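Local coordinates for protein acetyltransferase Atu2258 (PDB 2G3A) that transfers an acetyl group from acetyl coenzyme A to acceptor substrates, preferring glucosamine 6-phosphate or dopamine, and releases CoA with the acetylated product, at residues R123-Y128 / T146-R151; L80-V83 / M87-Q90; R50-T55 / E101-K106; I56-D59 / V63-G66; D115-D120 / G137-G142. One frame throughout, in Å; residues are numbered along the deposited sequence. Where two conformers were deposited one is given.

Interaction 1 (R123-Y128 / T146-R151); sequences RTYERY and TWLEKR
OE1 of Glu101, on the neighbouring helix 92-106, draws Tyr128 and Lys150 together: the phenol OH of Tyr128 hydrogen-bonds to it and the ammonium NZ of Lys150 makes a salt bridge with it. Leading up to that shared acceptor, the two side chains lie at about a right angle. The lysine presses its aliphatic end obliquely on the ring, with Lys150 CD 3.6 Å from Tyr128 CE2. Lys150 CE also approaches the backbone O of Tyr128, at 3.6 Å. The lysine chain stays extended as far as CE, and the bend at chi4 (-72°) then carries NZ to the carboxylate.

Two residues earlier on the strand, Leu148 also points at the helix and uses both its methyls. CD2 lies 3.7 Å from Glu126 CG, the side chains again nearly perpendicular, while CD1 comes in at the edge of the Tyr125 ring, 4.3 Å from Tyr125 CD2. Phe130 adds to this patch, touching Tyr125, Leu148 and Lys150.

Helix 119-128 thus packs on the central sheet of the GNAT fold; residues 123-128 run at 20° to residues 146-151. By similarity Arg123, Thr124 and Tyr125 belong to the CoA site. Between helix and strand the contact itself is apolar, and the polar ends of Tyr128 and Lys150 share the Glu101 carboxylate, whose negative charge probably stabilises the protonated lysine.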
# COMPACT_ATOMS: atom_id res chain seq x y z
N ARG A 123 4.51 -9.94 15.84
CA ARG A 123 4.21 -10.33 17.22
C ARG A 123 3.54 -9.19 18.00
O ARG A 123 2.57 -9.40 18.72
CB ARG A 123 5.51 -10.76 17.92
CG ARG A 123 5.31 -11.51 19.23
CD ARG A 123 6.65 -11.90 19.85
NE ARG A 123 7.54 -10.76 20.03
CZ ARG A 123 8.64 -10.54 19.33
NH1 ARG A 123 9.01 -11.40 18.38
NH2 ARG A 123 9.38 -9.47 19.56
N THR A 124 4.07 -7.98 17.86
CA THR A 124 3.47 -6.80 18.49
C THR A 124 2.02 -6.62 18.04
O THR A 124 1.12 -6.39 18.87
CB THR A 124 4.27 -5.52 18.14
OG1 THR A 124 5.61 -5.67 18.63
CG2 THR A 124 3.64 -4.27 18.76
N TYR A 125 1.78 -6.74 16.74
CA TYR A 125 0.43 -6.52 16.20
C TYR A 125 -0.52 -7.58 16.68
O TYR A 125 -1.66 -7.29 17.03
CB TYR A 125 0.43 -6.48 14.66
CG TYR A 125 1.30 -5.42 14.07
CD1 TYR A 125 1.68 -4.30 14.81
CD2 TYR A 125 1.77 -5.53 12.74
CE1 TYR A 125 2.51 -3.33 14.27
CE2 TYR A 125 2.59 -4.53 12.17
CZ TYR A 125 2.96 -3.45 12.95
OH TYR A 125 3.77 -2.47 12.43
N GLU A 126 -0.04 -8.82 16.71
CA GLU A 126 -0.89 -9.92 17.18
C GLU A 126 -1.25 -9.80 18.67
O GLU A 126 -2.41 -10.03 19.06
CB GLU A 126 -0.23 -11.26 16.86
CG GLU A 126 -0.29 -11.60 15.36
CD GLU A 126 0.37 -12.94 15.01
OE1 GLU A 126 1.48 -13.21 15.51
OE2 GLU A 126 -0.21 -13.70 14.22
N ARG A 127 -0.27 -9.43 19.49
CA ARG A 127 -0.51 -9.20 20.92
C ARG A 127 -1.54 -8.09 21.15
O ARG A 127 -2.43 -8.22 22.00
CB ARG A 127 0.79 -8.85 21.65
CG ARG A 127 1.69 -10.02 22.02
CD ARG A 127 2.72 -9.56 23.08
NE ARG A 127 3.65 -8.57 22.52
CZ ARG A 127 4.90 -8.83 22.13
NH1 ARG A 127 5.40 -10.05 22.27
NH2 ARG A 127 5.65 -7.86 21.62
N TYR A 128 -1.39 -7.00 20.37
CA TYR A 128 -2.32 -5.86 20.35
C TYR A 128 -3.77 -6.26 20.04
O TYR A 128 -4.72 -5.67 20.58
CB TYR A 128 -1.81 -4.74 19.40
CG TYR A 128 -2.72 -3.52 19.40
CD1 TYR A 128 -2.66 -2.59 20.44
CD2 TYR A 128 -3.68 -3.33 18.40
CE1 TYR A 128 -3.52 -1.50 20.49
CE2 TYR A 128 -4.56 -2.24 18.43
CZ TYR A 128 -4.47 -1.33 19.48
OH TYR A 128 -5.30 -0.23 19.54
N THR A 146 2.91 -10.25 5.80
CA THR A 146 1.67 -10.70 6.45
C THR A 146 0.73 -9.51 6.54
O THR A 146 1.17 -8.39 6.86
CB THR A 146 1.92 -11.27 7.87
OG1 THR A 146 2.93 -12.28 7.79
CG2 THR A 146 0.63 -11.90 8.48
N TRP A 147 -0.55 -9.74 6.21
CA TRP A 147 -1.60 -8.73 6.37
C TRP A 147 -2.44 -9.15 7.54
O TRP A 147 -2.72 -10.35 7.74
CB TRP A 147 -2.48 -8.61 5.10
CG TRP A 147 -1.78 -7.93 3.93
CD1 TRP A 147 -1.84 -6.59 3.60
CD2 TRP A 147 -0.92 -8.54 2.96
NE1 TRP A 147 -1.05 -6.35 2.48
CE2 TRP A 147 -0.48 -7.54 2.08
CE3 TRP A 147 -0.46 -9.86 2.77
CZ2 TRP A 147 0.39 -7.81 1.01
CZ3 TRP A 147 0.40 -10.12 1.72
CH2 TRP A 147 0.80 -9.10 0.84
N LEU A 148 -2.86 -8.15 8.32
CA LEU A 148 -3.66 -8.42 9.50
C LEU A 148 -4.83 -7.44 9.59
O LEU A 148 -4.74 -6.32 9.10
CB LEU A 148 -2.80 -8.31 10.79
CG LEU A 148 -1.59 -9.23 10.88
CD1 LEU A 148 -0.33 -8.50 10.44
CD2 LEU A 148 -1.39 -9.76 12.31
N GLU A 149 -5.92 -7.86 10.24
CA GLU A 149 -7.03 -6.95 10.53
C GLU A 149 -7.37 -6.89 12.03
O GLU A 149 -7.06 -7.82 12.80
CB GLU A 149 -8.29 -7.38 9.76
CG GLU A 149 -8.91 -8.67 10.35
CD GLU A 149 -10.14 -9.19 9.61
OE1 GLU A 149 -10.63 -8.50 8.69
OE2 GLU A 149 -10.60 -10.30 9.96
N LYS A 150 -8.06 -5.83 12.42
CA LYS A 150 -8.64 -5.70 13.76
C LYS A 150 -10.00 -5.03 13.61
O LYS A 150 -10.10 -3.85 13.25
CB LYS A 150 -7.73 -4.92 14.72
CG LYS A 150 -8.23 -4.91 16.19
CD LYS A 150 -7.11 -4.37 17.10
CE LYS A 150 -7.45 -4.49 18.57
NZ LYS A 150 -8.49 -3.53 19.00
N ARG A 151 -11.04 -5.79 13.88
CA ARG A 151 -12.39 -5.29 13.75
C ARG A 151 -12.79 -4.66 15.08
O ARG A 151 -12.51 -5.22 16.14
CB ARG A 151 -13.35 -6.41 13.34
CG ARG A 151 -12.82 -7.26 12.20
CD ARG A 151 -13.83 -8.30 11.71
NE ARG A 151 -14.78 -7.70 10.79
CZ ARG A 151 -14.65 -7.65 9.46
NH1 ARG A 151 -13.60 -8.21 8.84
NH2 ARG A 151 -15.59 -7.05 8.75

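Interaction 2 (L80-V83 / M87-Q90); sequences LLFV and MRGQ
Phe82 and Val83 meet Arg88 where strand 75-82 runs out into the loop before helix 92-106, the place where GNAT enzymes typically hold the pyrophosphate of CoA. The stretch starting at Arg88 fits the family signature R/Q-x-x-G-x-G/A, and Leu81 to Val83 and Gly89 are assigned to the CoA site by similarity. Within the strand, Leu81 leans on helix 92-106 through Ala93, Leu96 and Leu97. Phe82 follows; its ring stands almost perpendicular to the Arg88 guanidinium, the planes 85° apart, with Phe82 CE1 3.5 Å from Arg88 NH2. Pro35 of the second subunit packs on the same phenylalanine, and Tyr39 of that subunit on the arginine.

Val83 does most of the work. Its CG1, set opposite the backbone N (chi1 175°), reaches into the loop and lies 3.6 Å from Met87 O and 3.7 Å from Arg88 CG. The valine and arginine side chains run alongside each other in opposite senses, and the guanidinium edge faces the valine carbonyl. There Arg88 grips Val83 O side-on with two nitrogens, the oxygen lying almost in the guanidinium plane: NE donates to Val83 O at 2.8 Å, and NH2 donates to that same Val83 O at 3.0 Å.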
# COMPACT_ATOMS: atom_id res chain seq x y z
N LEU A 80 2.85 3.32 8.11
CA LEU A 80 4.19 3.30 8.67
C LEU A 80 4.10 3.42 10.17
O LEU A 80 3.26 4.15 10.67
CB LEU A 80 5.03 4.48 8.15
CG LEU A 80 5.16 4.80 6.65
CD1 LEU A 80 5.74 6.20 6.49
CD2 LEU A 80 6.04 3.79 5.94
N LEU A 81 5.00 2.74 10.86
CA LEU A 81 5.14 2.89 12.30
C LEU A 81 6.60 2.73 12.65
O LEU A 81 7.19 1.69 12.34
CB LEU A 81 4.31 1.84 13.05
CG LEU A 81 4.01 2.05 14.54
CD1 LEU A 81 2.80 1.23 14.95
CD2 LEU A 81 5.22 1.72 15.45
N PHE A 82 7.17 3.76 13.28
CA PHE A 82 8.55 3.71 13.72
C PHE A 82 8.71 4.18 15.17
O PHE A 82 8.27 5.27 15.55
CB PHE A 82 9.46 4.53 12.79
CG PHE A 82 10.91 4.53 13.20
CD1 PHE A 82 11.74 3.47 12.84
CD2 PHE A 82 11.44 5.57 13.95
CE1 PHE A 82 13.06 3.45 13.22
CE2 PHE A 82 12.79 5.56 14.35
CZ PHE A 82 13.59 4.50 13.98
N VAL A 83 9.35 3.34 15.97
CA VAL A 83 9.68 3.70 17.34
C VAL A 83 11.19 3.93 17.43
O VAL A 83 11.96 3.07 17.03
CB VAL A 83 9.21 2.60 18.33
CG1 VAL A 83 9.66 2.92 19.74
CG2 VAL A 83 7.68 2.47 18.28
N MSE A 87 13.43 4.28 22.74
CA MSE A 87 12.10 4.09 23.29
C MSE A 87 11.53 2.69 23.05
O MSE A 87 10.33 2.48 23.22
CB MSE A 87 11.14 5.12 22.72
CG MSE A 87 11.55 6.56 22.90
SE MSE A 87 10.20 7.66 22.03
CE MSE A 87 8.82 7.70 23.46
N ARG A 88 12.37 1.74 22.66
CA ARG A 88 11.84 0.40 22.36
C ARG A 88 11.71 -0.48 23.60
O ARG A 88 12.38 -0.24 24.61
CB ARG A 88 12.64 -0.28 21.25
CG ARG A 88 12.36 0.33 19.89
CD ARG A 88 13.27 -0.23 18.82
NE ARG A 88 13.40 0.73 17.73
CZ ARG A 88 14.41 0.75 16.86
NH1 ARG A 88 15.39 -0.15 16.94
NH2 ARG A 88 14.43 1.68 15.92
N GLY A 89 10.83 -1.48 23.52
CA GLY A 89 10.51 -2.35 24.65
C GLY A 89 9.78 -1.64 25.78
O GLY A 89 9.99 -1.95 26.96
N GLN A 90 8.93 -0.68 25.43
CA GLN A 90 8.32 0.23 26.40
C GLN A 90 6.85 0.53 26.06
O GLN A 90 6.30 1.54 26.49
CB GLN A 90 9.14 1.53 26.47
CG GLN A 90 10.46 1.39 27.23
CD GLN A 90 11.48 2.47 26.91
OE1 GLN A 90 11.18 3.66 26.98
NE2 GLN A 90 12.69 2.05 26.56

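Interaction 3 (R50-T55 / E101-K106); sequences RDLNIT and EEEARK
Leu52 and Glu103 join strand 50-57, an outermost strand of the sheet within this chain, to helix 92-106, a helix-on-sheet packing of the GNAT fold. The segments run roughly antiparallel, at 155°, with axes 9.9 Å apart.

The apolar part rests on Leu52, which lies alongside the glutamate stem and runs in the opposite sense. Leu52 CD1 touches Glu103 CG at 3.7 Å and also approaches the helix backbone, 4.2 Å from Ala104 N. Arg107, Ala100 and Leu76 pack round the same leucine, and Leu20 of the second subunit covers it as well.

The charged part is looser. Glu103 is bent at chi2 (54°), which turns its carboxylate aside from the leucine and brings OE2 over one face of the Arg50 guanidinium, 4.2 Å from Arg50 NH2. The two planes are perpendicular and no N-H points at the oxygen, so only the charges attract. Each group has a stronger partner elsewhere: Glu103 OE2 forms a salt bridge with Arg107, and Arg50 NE one with Asp22 of the second subunit; a strand of that subunit also continues the sheet along Asn53 to Thr55.

A salt bridge within the helix makes a third kind. Arg105 lies side-on to Glu101, its NH2 2.8 Å from Glu101 OE2, while Arg105 NE reaches the anti lone pair of that same Glu101 OE2, also at 2.8 Å.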
# COMPACT_ATOMS: atom_id res chain seq x y z
N ARG A 50 -9.03 10.37 4.75
CA ARG A 50 -8.59 11.38 5.69
C ARG A 50 -7.34 10.89 6.40
O ARG A 50 -7.34 9.82 7.01
CB ARG A 50 -9.71 11.66 6.70
CG ARG A 50 -9.42 12.77 7.69
CD ARG A 50 -10.64 12.96 8.58
NE ARG A 50 -10.41 13.89 9.68
CZ ARG A 50 -11.16 13.96 10.77
NH1 ARG A 50 -12.21 13.15 10.92
NH2 ARG A 50 -10.88 14.84 11.71
N ASP A 51 -6.28 11.68 6.32
CA ASP A 51 -5.01 11.29 6.94
C ASP A 51 -5.15 11.10 8.44
O ASP A 51 -6.01 11.70 9.09
CB ASP A 51 -3.94 12.35 6.65
CG ASP A 51 -3.63 12.46 5.17
OD1 ASP A 51 -3.41 11.41 4.53
OD2 ASP A 51 -3.63 13.59 4.65
N LEU A 52 -4.29 10.24 8.99
CA LEU A 52 -4.22 10.02 10.42
C LEU A 52 -2.75 9.76 10.78
O LEU A 52 -2.22 8.66 10.55
CB LEU A 52 -5.13 8.83 10.84
CG LEU A 52 -5.46 8.70 12.33
CD1 LEU A 52 -6.58 7.69 12.57
CD2 LEU A 52 -4.20 8.34 13.18
N ASN A 53 -2.09 10.78 11.32
CA ASN A 53 -0.69 10.66 11.72
C ASN A 53 -0.51 10.94 13.20
O ASN A 53 -1.26 11.72 13.80
CB ASN A 53 0.18 11.64 10.93
CG ASN A 53 0.06 11.47 9.42
OD1 ASN A 53 -0.06 10.36 8.90
ND2 ASN A 53 0.10 12.59 8.71
N ILE A 54 0.48 10.30 13.80
CA ILE A 54 0.88 10.59 15.16
C ILE A 54 2.39 10.75 15.11
O ILE A 54 3.11 9.82 14.73
CB ILE A 54 0.49 9.48 16.14
CG1 ILE A 54 -1.03 9.31 16.18
CG2 ILE A 54 1.03 9.79 17.55
CD1 ILE A 54 -1.47 7.91 16.43
N THR A 55 2.85 11.94 15.47
CA THR A 55 4.28 12.18 15.54
C THR A 55 4.73 12.15 16.99
O THR A 55 4.05 12.64 17.88
CB THR A 55 4.69 13.52 14.88
OG1 THR A 55 3.79 14.56 15.28
CG2 THR A 55 4.66 13.39 13.35
N GLU A 101 -6.31 3.78 16.84
CA GLU A 101 -7.61 3.09 16.94
C GLU A 101 -8.67 4.00 17.58
O GLU A 101 -9.81 4.07 17.10
CB GLU A 101 -7.49 1.79 17.72
CG GLU A 101 -8.86 1.15 17.97
CD GLU A 101 -8.77 -0.29 18.42
OE1 GLU A 101 -7.70 -0.90 18.30
OE2 GLU A 101 -9.80 -0.83 18.87
N GLU A 102 -8.29 4.67 18.66
CA GLU A 102 -9.19 5.62 19.32
C GLU A 102 -9.72 6.66 18.33
O GLU A 102 -10.92 6.94 18.31
CB GLU A 102 -8.50 6.29 20.52
CG GLU A 102 -9.40 7.26 21.27
CD GLU A 102 -8.73 7.86 22.49
OE1 GLU A 102 -7.69 7.32 22.95
OE2 GLU A 102 -9.25 8.88 23.00
N GLU A 103 -8.83 7.23 17.52
CA GLU A 103 -9.22 8.26 16.53
C GLU A 103 -10.08 7.65 15.42
O GLU A 103 -11.09 8.25 15.00
CB GLU A 103 -7.98 8.99 15.97
CG GLU A 103 -8.23 10.04 14.86
CD GLU A 103 -9.26 11.12 15.22
OE1 GLU A 103 -9.52 11.33 16.42
OE2 GLU A 103 -9.79 11.76 14.28
N ALA A 104 -9.72 6.44 14.98
CA ALA A 104 -10.49 5.74 13.95
C ALA A 104 -11.90 5.41 14.44
O ALA A 104 -12.87 5.58 13.70
CB ALA A 104 -9.77 4.47 13.50
N ARG A 105 -12.02 4.96 15.69
CA ARG A 105 -13.35 4.72 16.27
C ARG A 105 -14.18 6.00 16.33
O ARG A 105 -15.37 5.99 16.00
CB ARG A 105 -13.23 4.09 17.66
CG ARG A 105 -12.81 2.63 17.62
CD ARG A 105 -12.49 2.15 19.03
NE ARG A 105 -12.11 0.75 19.07
CZ ARG A 105 -12.95 -0.26 19.34
NH1 ARG A 105 -14.23 -0.03 19.57
NH2 ARG A 105 -12.50 -1.50 19.37
N LYS A 106 -13.53 7.10 16.70
CA LYS A 106 -14.18 8.42 16.70
C LYS A 106 -14.71 8.79 15.33
O LYS A 106 -15.81 9.36 15.21
CB LYS A 106 -13.22 9.50 17.17
CG LYS A 106 -12.99 9.53 18.65
CD LYS A 106 -12.83 10.96 19.15
CE LYS A 106 -12.33 10.96 20.59
NZ LYS A 106 -10.86 10.77 20.69

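Interaction 4 (I56-D59 / V63-G66)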
# COMPACT_ATOMS: atom_id res chain seq x y z
N ILE A 56 5.88 11.53 17.19
CA ILE A 56 6.58 11.56 18.46
C ILE A 56 7.61 12.67 18.33
O ILE A 56 8.49 12.59 17.48
CB ILE A 56 7.28 10.21 18.73
CG1 ILE A 56 6.24 9.07 18.77
CG2 ILE A 56 8.09 10.31 20.03
CD1 ILE A 56 6.83 7.66 18.96
N ARG A 57 7.49 13.69 19.18
CA ARG A 57 8.32 14.89 19.09
C ARG A 57 9.09 15.20 20.38
O ARG A 57 8.53 15.16 21.47
CB ARG A 57 7.47 16.09 18.67
CG ARG A 57 6.92 15.98 17.26
CD ARG A 57 5.87 17.05 17.02
NE ARG A 57 5.33 17.02 15.66
CZ ARG A 57 5.86 17.64 14.61
NH1 ARG A 57 6.99 18.33 14.74
NH2 ARG A 57 5.28 17.56 13.42
N ASN A 58 10.38 15.50 20.24
CA ASN A 58 11.22 15.83 21.38
C ASN A 58 11.00 17.27 21.89
O ASN A 58 10.08 17.96 21.44
CB ASN A 58 12.70 15.58 21.06
CG ASN A 58 13.22 16.43 19.89
OD1 ASN A 58 14.12 16.00 19.17
ND2 ASN A 58 12.65 17.61 19.70
N ASP A 59 11.85 17.70 22.82
CA ASP A 59 11.75 19.04 23.42
C ASP A 59 11.87 20.21 22.43
O ASP A 59 11.35 21.29 22.70
CB ASP A 59 12.75 19.20 24.57
CG ASP A 59 12.18 18.76 25.92
OD1 ASP A 59 12.98 18.53 26.85
OD2 ASP A 59 10.94 18.64 26.06
N VAL A 63 10.44 15.56 14.98
CA VAL A 63 9.82 14.24 14.83
C VAL A 63 10.91 13.17 14.91
O VAL A 63 11.86 13.18 14.11
CB VAL A 63 9.04 14.12 13.49
CG1 VAL A 63 8.39 12.73 13.34
CG2 VAL A 63 8.00 15.22 13.38
N THR A 64 10.77 12.27 15.88
CA THR A 64 11.72 11.17 16.08
C THR A 64 11.12 9.82 15.65
O THR A 64 11.83 8.81 15.53
CB THR A 64 12.14 11.08 17.56
OG1 THR A 64 10.98 10.88 18.38
CG2 THR A 64 12.88 12.35 18.02
N GLY A 65 9.82 9.80 15.42
CA GLY A 65 9.12 8.55 15.09
C GLY A 65 7.62 8.79 15.05
O GLY A 65 7.17 9.94 15.03
N GLY A 66 6.86 7.70 15.04
CA GLY A 66 5.40 7.80 15.03
C GLY A 66 4.70 6.84 14.09
O GLY A 66 5.25 5.82 13.71
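Ile56 faces Thr64, Gly65 and Gly66 across the beta hairpin of strands 50-57 and 63-72. From the root outward, its CB sits 3.7 Å from Gly65 O. The branch CG2 turns to the threonine, 3.4 Å from Thr64 OG1. The other branch runs through CG1, which passes along the Gly65 carbonyl, to CD1, 3.9 Å from Gly66 N; the isoleucine thus lies along the backbone of the two glycines. Ile92 and Leu96 of helix 92-106 pack on the same side chain.

Three bonds reach the backbone of Ile56. Its O accepts from Thr64 N at 2.8 Å, and Thr64 OG1, lying well above that carbonyl plane, adds a longer second bond to Ile56 O at 3.2 Å. Ile56 N in turn donates to Gly65 O at 3.0 Å.

Arg57 and Val63 form a non-hydrogen-bonded antiparallel pair. With the chain extended from CG to NE, the guanidinium lies flat on the valine, whose CG2 sits over its centre, 3.5 Å from Arg57 CZ. Two of its nitrogens still reach acceptors, NE bonding to Thr55 OG1 and NH1 to Asn61 O. The flat cation therefore takes a methyl on one face while NE and NH1 bond at its rim, so it can lie against an apolar group without giving up these polar bonds, and those bonds should fix its rotation.

Interaction 5 (D115-D120 / G137-G142)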
# COMPACT_ATOMS: atom_id res chain seq x y z
N ASP A 115 0.13 -4.22 7.64
CA ASP A 115 0.95 -5.27 7.04
C ASP A 115 2.41 -5.15 7.47
O ASP A 115 2.83 -4.09 7.92
CB ASP A 115 0.82 -5.26 5.52
CG ASP A 115 1.04 -3.90 4.94
OD1 ASP A 115 2.18 -3.44 4.99
OD2 ASP A 115 0.07 -3.28 4.46
N THR A 116 3.17 -6.22 7.33
CA THR A 116 4.55 -6.22 7.83
C THR A 116 5.38 -7.36 7.26
O THR A 116 4.85 -8.42 6.95
CB THR A 116 4.61 -6.25 9.39
OG1 THR A 116 5.94 -6.01 9.81
CG2 THR A 116 4.14 -7.59 9.96
N MSE A 117 6.69 -7.13 7.15
CA MSE A 117 7.64 -8.21 6.88
C MSE A 117 8.55 -8.50 8.09
O MSE A 117 9.45 -9.33 8.01
CB MSE A 117 8.51 -7.86 5.69
CG MSE A 117 9.57 -6.82 6.03
SE MSE A 117 10.63 -6.32 4.46
CE MSE A 117 12.00 -7.72 4.54
N ASN A 118 8.29 -7.82 9.20
CA ASN A 118 9.15 -7.89 10.39
C ASN A 118 8.49 -8.79 11.45
O ASN A 118 7.41 -8.45 11.94
CB ASN A 118 9.33 -6.46 10.92
CG ASN A 118 10.24 -6.38 12.12
OD1 ASN A 118 10.35 -7.31 12.90
ND2 ASN A 118 10.91 -5.25 12.27
N PRO A 119 9.13 -9.93 11.79
CA PRO A 119 8.55 -10.89 12.73
C PRO A 119 8.29 -10.27 14.12
O PRO A 119 7.35 -10.68 14.80
CB PRO A 119 9.61 -11.99 12.82
CG PRO A 119 10.41 -11.84 11.60
CD PRO A 119 10.44 -10.39 11.31
N ASP A 120 9.09 -9.27 14.51
CA ASP A 120 8.88 -8.62 15.81
C ASP A 120 7.68 -7.67 15.78
O ASP A 120 6.94 -7.56 16.76
CB ASP A 120 10.14 -7.92 16.29
CG ASP A 120 11.27 -8.90 16.56
OD1 ASP A 120 11.11 -9.80 17.41
OD2 ASP A 120 12.31 -8.78 15.90
N GLY A 137 5.25 -15.16 0.40
CA GLY A 137 6.69 -15.27 0.55
C GLY A 137 7.18 -16.61 0.09
O GLY A 137 6.38 -17.45 -0.30
N PRO A 138 8.51 -16.84 0.17
CA PRO A 138 9.39 -15.82 0.74
C PRO A 138 9.75 -14.67 -0.20
O PRO A 138 9.73 -14.81 -1.45
CB PRO A 138 10.65 -16.60 1.11
CG PRO A 138 10.69 -17.74 0.10
CD PRO A 138 9.25 -18.07 -0.20
N LEU A 139 10.07 -13.53 0.41
CA LEU A 139 10.80 -12.47 -0.28
C LEU A 139 12.25 -12.93 -0.59
O LEU A 139 12.73 -13.93 -0.02
CB LEU A 139 10.79 -11.18 0.55
CG LEU A 139 9.42 -10.67 1.03
CD1 LEU A 139 9.49 -9.31 1.75
CD2 LEU A 139 8.38 -10.63 -0.08
N SER A 140 12.93 -12.19 -1.48
CA SER A 140 14.30 -12.49 -1.90
C SER A 140 15.23 -12.54 -0.70
O SER A 140 16.24 -13.23 -0.72
CB SER A 140 14.80 -11.41 -2.87
OG SER A 140 14.93 -10.16 -2.20
N SER A 141 14.88 -11.80 0.33
CA SER A 141 15.69 -11.75 1.53
C SER A 141 15.27 -12.78 2.59
O SER A 141 15.91 -12.87 3.64
CB SER A 141 15.75 -10.32 2.07
OG SER A 141 14.54 -9.62 1.82
N GLY A 142 14.21 -13.54 2.31
CA GLY A 142 13.76 -14.66 3.15
C GLY A 142 12.58 -14.45 4.08
O GLY A 142 12.06 -15.41 4.64
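Met117, a selenomethionine, meets Leu139 and Ser141 where two loops come together: the strand-to-helix connection between strand 111-116 and helix 119-128, and a type I beta turn from Leu139 to Gly142 that leads toward strand 145-151.

The more closely packed side is apolar. CE of Met117 rests 4.1 Å from CD1 of the buried Leu139, and the selenium stands nearly as close, the two side chains passing at a slant. Met117 CG lies between its own backbone N and carbonyl carbon (chi1 75°), and the chain then turns at chi3 to present the methyl to the leucine. Ile145 backs the leucine within the chain, and Trp75 of the second subunit packs against it.

Toward Ser141, which is only partly buried, the methionine gives much less cover. The same CE stands 4.2 Å from Ser141 OG, a hydroxyl committed to Gln143 and to Arg73 of the second subunit. Little surface is buried between the two segments; the turn has its own Gly142 N to Leu139 O bond of 2.8 Å, and the second subunit also bonds to it.

Round the methionine the first loop is also braced from within. Thr116 closes an ST turn, its OG1 accepting from Asn118 N at 3.0 Å. Asn118 is the N-cap of helix 119-128, and its OD1 accepts a hydrogen bond from Asp120 N at 2.8 Å.

Overall arrangement
All five contacts are partly buried, involve the one mixed sheet or loops leaving it, and touch the second subunit. Interactions 1 and 3 pack helices on strands through buried leucines and meet at Glu101; exposed Arg50 lies at the rim of interaction 3. Interactions 3 and 4 share strand 50-57. Interactions 2 and 4, with centres about 11 Å apart, sit where strands end: interaction 2 relies on a guanidinium gripping a carbonyl, interaction 4 on backbone pairing. Interaction 5, about 27 Å from interaction 4 centre to centre, is a sparse meeting of loops at the dimer interface and shares helix 119-128 with interaction 1. Residues assigned to the CoA site by similarity occur in interactions 1 and 2.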